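Local coordinates for protein transcriptional regulator (Rhodococcus jostii, PDB 5CYV) that probably binds DNA as a MarR-family transcriptional regulator of p-hydroxycinnamate metabolism and binds p-coumaroyl-CoA, at residues 51-55 against 56-60; 62-65 against 66-70. All coordinates share one frame; numbering follows the deposited sequence.

Interaction 1: 51-55 against 56-60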
loop_
_atom_site.group_PDB
_atom_site.type_symbol
_atom_site.label_atom_id
_atom_site.label_comp_id
_atom_site.label_asym_id
_atom_site.label_seq_id
_atom_site.Cartn_x
_atom_site.Cartn_y
_atom_site.Cartn_z
ATOM N N GLU B 51 -24.452 15.056 6.882
ATOM C CA GLU B 51 -24.783 14.853 8.275
ATOM C C GLU B 51 -23.770 14.016 9.035
ATOM O O GLU B 51 -23.838 13.924 10.265
ATOM C CB GLU B 51 -26.159 14.206 8.383
ATOM C CG GLU B 51 -27.288 15.133 7.945
ATOM C CD GLU B 51 -27.400 16.403 8.804
ATOM O OE1 GLU B 51 -27.217 16.321 10.043
ATOM O OE2 GLU B 51 -27.665 17.485 8.230
ATOM N N GLY B 52 -22.817 13.444 8.326
ATOM C CA GLY B 52 -21.862 12.544 8.950
ATOM C C GLY B 52 -21.887 11.166 8.323
ATOM O O GLY B 52 -22.785 10.838 7.545
ATOM N N VAL B 53 -20.924 10.363 8.755
ATOM C CA VAL B 53 -20.707 9.022 8.228
ATOM C C VAL B 53 -20.688 8.019 9.383
ATOM O O VAL B 53 -20.177 8.279 10.482
ATOM C CB VAL B 53 -19.391 8.929 7.424
ATOM C CG1 VAL B 53 -18.179 9.140 8.322
ATOM C CG2 VAL B 53 -19.302 7.581 6.699
ATOM N N ASN B 54 -21.258 6.853 9.104
ATOM C CA ASN B 54 -21.263 5.749 10.034
ATOM C C ASN B 54 -19.913 5.061 10.238
ATOM O O ASN B 54 -19.158 4.913 9.292
ATOM C CB ASN B 54 -22.301 4.760 9.444
ATOM C CG ASN B 54 -22.711 3.673 10.373
ATOM O OD1 ASN B 54 -21.892 3.031 11.016
ATOM N ND2 ASN B 54 -24.011 3.410 10.407
ATOM N N GLN B 55 -19.560 4.717 11.469
ATOM C CA GLN B 55 -18.281 4.046 11.760
ATOM C C GLN B 55 -18.073 2.800 10.896
ATOM O O GLN B 55 -16.938 2.515 10.435
ATOM C CB GLN B 55 -18.216 3.675 13.256
ATOM C CG GLN B 55 -16.895 3.044 13.747
ATOM C CD GLN B 55 -17.060 2.327 15.085
ATOM O OE1 GLN B 55 -17.380 1.139 15.140
ATOM N NE2 GLN B 55 -16.846 3.053 16.166
ATOM N N ARG B 56 -19.143 2.050 10.677
ATOM C CA ARG B 56 -19.005 0.815 9.902
ATOM C C ARG B 56 -18.684 1.109 8.460
ATOM O O ARG B 56 -17.883 0.393 7.869
ATOM C CB ARG B 56 -20.269 -0.023 10.012
ATOM C CG ARG B 56 -20.372 -0.662 11.399
ATOM C CD ARG B 56 -21.709 -1.390 11.559
ATOM N NE ARG B 56 -22.016 -1.808 12.931
ATOM C CZ ARG B 56 -21.768 -3.020 13.426
ATOM N NH1 ARG B 56 -21.199 -3.945 12.662
ATOM N NH2 ARG B 56 -22.099 -3.317 14.682
ATOM N N GLY B 57 -19.261 2.168 7.905
ATOM C CA GLY B 57 -18.950 2.628 6.558
ATOM C C GLY B 57 -17.499 3.061 6.422
ATOM O O GLY B 57 -16.830 2.766 5.389
ATOM N N VAL B 58 -17.028 3.807 7.408
ATOM C CA VAL B 58 -15.643 4.219 7.379
ATOM C C VAL B 58 -14.704 3.020 7.390
ATOM O O VAL B 58 -13.740 2.938 6.573
ATOM C CB VAL B 58 -15.357 5.106 8.602
ATOM C CG1 VAL B 58 -13.846 5.405 8.700
ATOM C CG2 VAL B 58 -16.123 6.392 8.430
ATOM N N ALA B 59 -15.002 2.083 8.293
ATOM C CA ALA B 59 -14.181 0.887 8.436
ATOM C C ALA B 59 -14.116 0.089 7.146
ATOM O O ALA B 59 -13.042 -0.331 6.726
ATOM C CB ALA B 59 -14.740 -0.005 9.585
ATOM N N ALA B 60 -15.255 -0.075 6.484
ATOM C CA ALA B 60 -15.365 -0.874 5.267
ATOM C C ALA B 60 -14.574 -0.177 4.159
ATOM O O ALA B 60 -13.851 -0.843 3.388
ATOM C CB ALA B 60 -16.826 -1.031 4.867
#

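Interaction 2: 62-65 against 66-70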
loop_
_atom_site.group_PDB
_atom_site.type_symbol
_atom_site.label_atom_id
_atom_site.label_comp_id
_atom_site.label_asym_id
_atom_site.label_seq_id
_atom_site.Cartn_x
_atom_site.Cartn_y
_atom_site.Cartn_z
ATOM N N MET B 62 -11.982 1.755 4.507
ATOM C CA MET B 62 -10.556 1.672 4.840
ATOM C C MET B 62 -10.061 0.242 4.930
ATOM O O MET B 62 -8.862 0.042 5.126
ATOM C CB MET B 62 -10.292 2.420 6.163
ATOM C CG MET B 62 -10.548 3.904 5.978
ATOM S SD MET B 62 -10.345 4.855 7.492
ATOM C CE MET B 62 -8.517 4.696 7.802
ATOM N N GLY B 63 -10.928 -0.762 4.810
ATOM C CA GLY B 63 -10.544 -2.172 4.977
ATOM C C GLY B 63 -10.143 -2.532 6.389
ATOM O O GLY B 63 -9.374 -3.475 6.563
ATOM N N LEU B 64 -10.728 -1.865 7.390
ATOM C CA LEU B 64 -10.345 -2.079 8.804
ATOM C C LEU B 64 -11.524 -2.599 9.570
ATOM O O LEU B 64 -12.661 -2.422 9.150
ATOM C CB LEU B 64 -9.839 -0.795 9.460
ATOM C CG LEU B 64 -8.565 -0.251 8.814
ATOM C CD1 LEU B 64 -8.311 1.086 9.305
ATOM C CD2 LEU B 64 -7.358 -1.202 9.127
ATOM N N ASP B 65 -11.281 -3.280 10.684
ATOM C CA ASP B 65 -12.360 -3.509 11.631
ATOM C C ASP B 65 -12.850 -2.220 12.244
ATOM O O ASP B 65 -12.087 -1.279 12.478
ATOM C CB ASP B 65 -11.911 -4.413 12.769
ATOM C CG ASP B 65 -11.677 -5.816 12.327
ATOM O OD1 ASP B 65 -12.285 -6.225 11.312
ATOM O OD2 ASP B 65 -10.884 -6.503 13.003
ATOM N N PRO B 66 -14.137 -2.152 12.545
ATOM C CA PRO B 66 -14.661 -0.942 13.162
ATOM C C PRO B 66 -13.958 -0.590 14.481
ATOM O O PRO B 66 -13.845 0.605 14.769
ATOM C CB PRO B 66 -16.133 -1.280 13.386
ATOM C CG PRO B 66 -16.430 -2.277 12.284
ATOM C CD PRO B 66 -15.190 -3.110 12.150
ATOM N N SER B 67 -13.458 -1.598 15.237
ATOM C CA SER B 67 -12.794 -1.289 16.505
ATOM C C SER B 67 -11.555 -0.442 16.273
ATOM O O SER B 67 -11.093 0.271 17.179
ATOM C CB SER B 67 -12.390 -2.588 17.217
ATOM O OG SER B 67 -11.441 -3.319 16.466
ATOM N N GLN B 68 -11.005 -0.515 15.072
ATOM C CA GLN B 68 -9.753 0.223 14.778
ATOM C C GLN B 68 -10.040 1.665 14.422
ATOM O O GLN B 68 -9.152 2.480 14.359
ATOM C CB GLN B 68 -8.941 -0.471 13.662
ATOM C CG GLN B 68 -8.448 -1.831 14.141
ATOM C CD GLN B 68 -7.116 -2.313 13.499
ATOM O OE1 GLN B 68 -6.401 -1.570 12.830
ATOM N NE2 GLN B 68 -6.821 -3.593 13.706
ATOM N N ILE B 69 -11.313 1.999 14.225
ATOM C CA ILE B 69 -11.669 3.344 13.824
ATOM C C ILE B 69 -11.962 4.210 15.056
ATOM O O ILE B 69 -11.777 5.443 14.972
ATOM C CB ILE B 69 -12.982 3.316 12.894
ATOM C CG1 ILE B 69 -12.724 2.475 11.640
ATOM C CG2 ILE B 69 -13.512 4.699 12.485
ATOM C CD1 ILE B 69 -11.514 2.928 10.868
ATOM N N VAL B 70 -12.315 3.580 16.187
ATOM C CA VAL B 70 -12.740 4.346 17.355
ATOM C C VAL B 70 -11.675 5.358 17.792
ATOM O O VAL B 70 -11.998 6.529 18.031
ATOM C CB VAL B 70 -13.060 3.408 18.497
ATOM C CG1 VAL B 70 -13.430 4.196 19.754
ATOM C CG2 VAL B 70 -14.198 2.487 18.086
#

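Interaction 1: 51-55 against 56-60
Asn-54 bends its side-chain amide round to the backbone of Arg-56, where OD1 accepts from N at 2.9 Å, the donor tilted 22° from the carbonyl plane. CG stands anti to the backbone N (chi1 -167°), which brings OD1 to the N-H of Arg-56. The carbonyl O of Asn-54 accepts from Val-58 N at 3.1 Å, and Ala-59 N closes the next turn on Gln-55 O at 2.9 Å. Asn-54 is thus the N-cap of helix 55-62, in the winged helix-turn-helix domain of the MarR family; asparagine suits the place because its short side chain can accept from an N-H that the first turn has no carbonyl to meet. A leucine here would probably leave Arg-56 N without its acceptor and the helix start less firmly fixed. Just before the cap, Val-53 turns its methyls inward: CG1 presses on Val-58 CG2 at a tight 3.4 Å, the two side chains crossing at about a right angle. Two short, branched apolar side chains suit this corner, where methyl meets methyl. Behind them, Val-53 rests on Ala-46 and Val-58 on Val-42 and Leu-45, all of helix 37-47, while backbone hydrogen bonding ties Val-53 to Ile-96 of strand 94-98.

Interaction 2: 62-65 against 66-70
Ile-69 reaches back from the far end of the turn to Leu-64 and Met-62. From CB its longer branch leaves beside the backbone N (chi1 -60°), which sends CG1 past the carbonyl of Asp-65, 3.9 Å from O. The tip, CD1, then meets two apolar partners that lie on one side of it, 4.0 Å from Leu-64 CD1 and 4.1 Å from Met-62 SD. The unbranched methionine is long enough to meet it here and also touches p-coumaroyl-CoA. Upstream, Gly-63 ends helix 55-62 in a Schellman motif, its positive phi (67°) favouring glycine. The chain then runs through Leu-64 and Asp-65 into the turn that leads to helix 70-78, the recognition helix expected in a MarR-type helix-turn-helix. Pro-66, whose ring nitrogen carries no hydrogen, fits the start of this turn. Gln-68 N donates to Asp-65 O at 2.9 Å, approaching from above the carbonyl plane, 51° out of it. In one of two conformers, and so less certainly, Gln-68 OE1 lies 3.8 Å from Leu-64 CD2 and accepts from Arg-38. The contact therefore sorts by chemistry: Ile-69 and Met-62 pack in the buried part, with Leu-64 at its margin, while backbone bonds hold the turn itself.

How the interactions relate
Interactions 1 and 2 follow in series along the chain, their centres 10 Å apart, and mark the two ends of helix 55-62: 51-60 covers its capped start and 62-70 its glycine exit and the turn beyond. They meet directly where Ala-59 O probably accepts a hydrogen bond from Leu-64 N at 2.9 Å. The turn also folds back on the helix, with Gln-55 OE1 lying 3.2 Å from Pro-66 CB and Ala-59 CB 3.7 Å from Pro-66 CA. Ile-69 additionally touches Val-58 and Ala-59. Interaction 2 borders the ligand pocket, the Met-62 side chain lying about 4 Å from p-coumaroyl-CoA, whereas the Val-58 side chain of interaction 1 stays about 9 Å away.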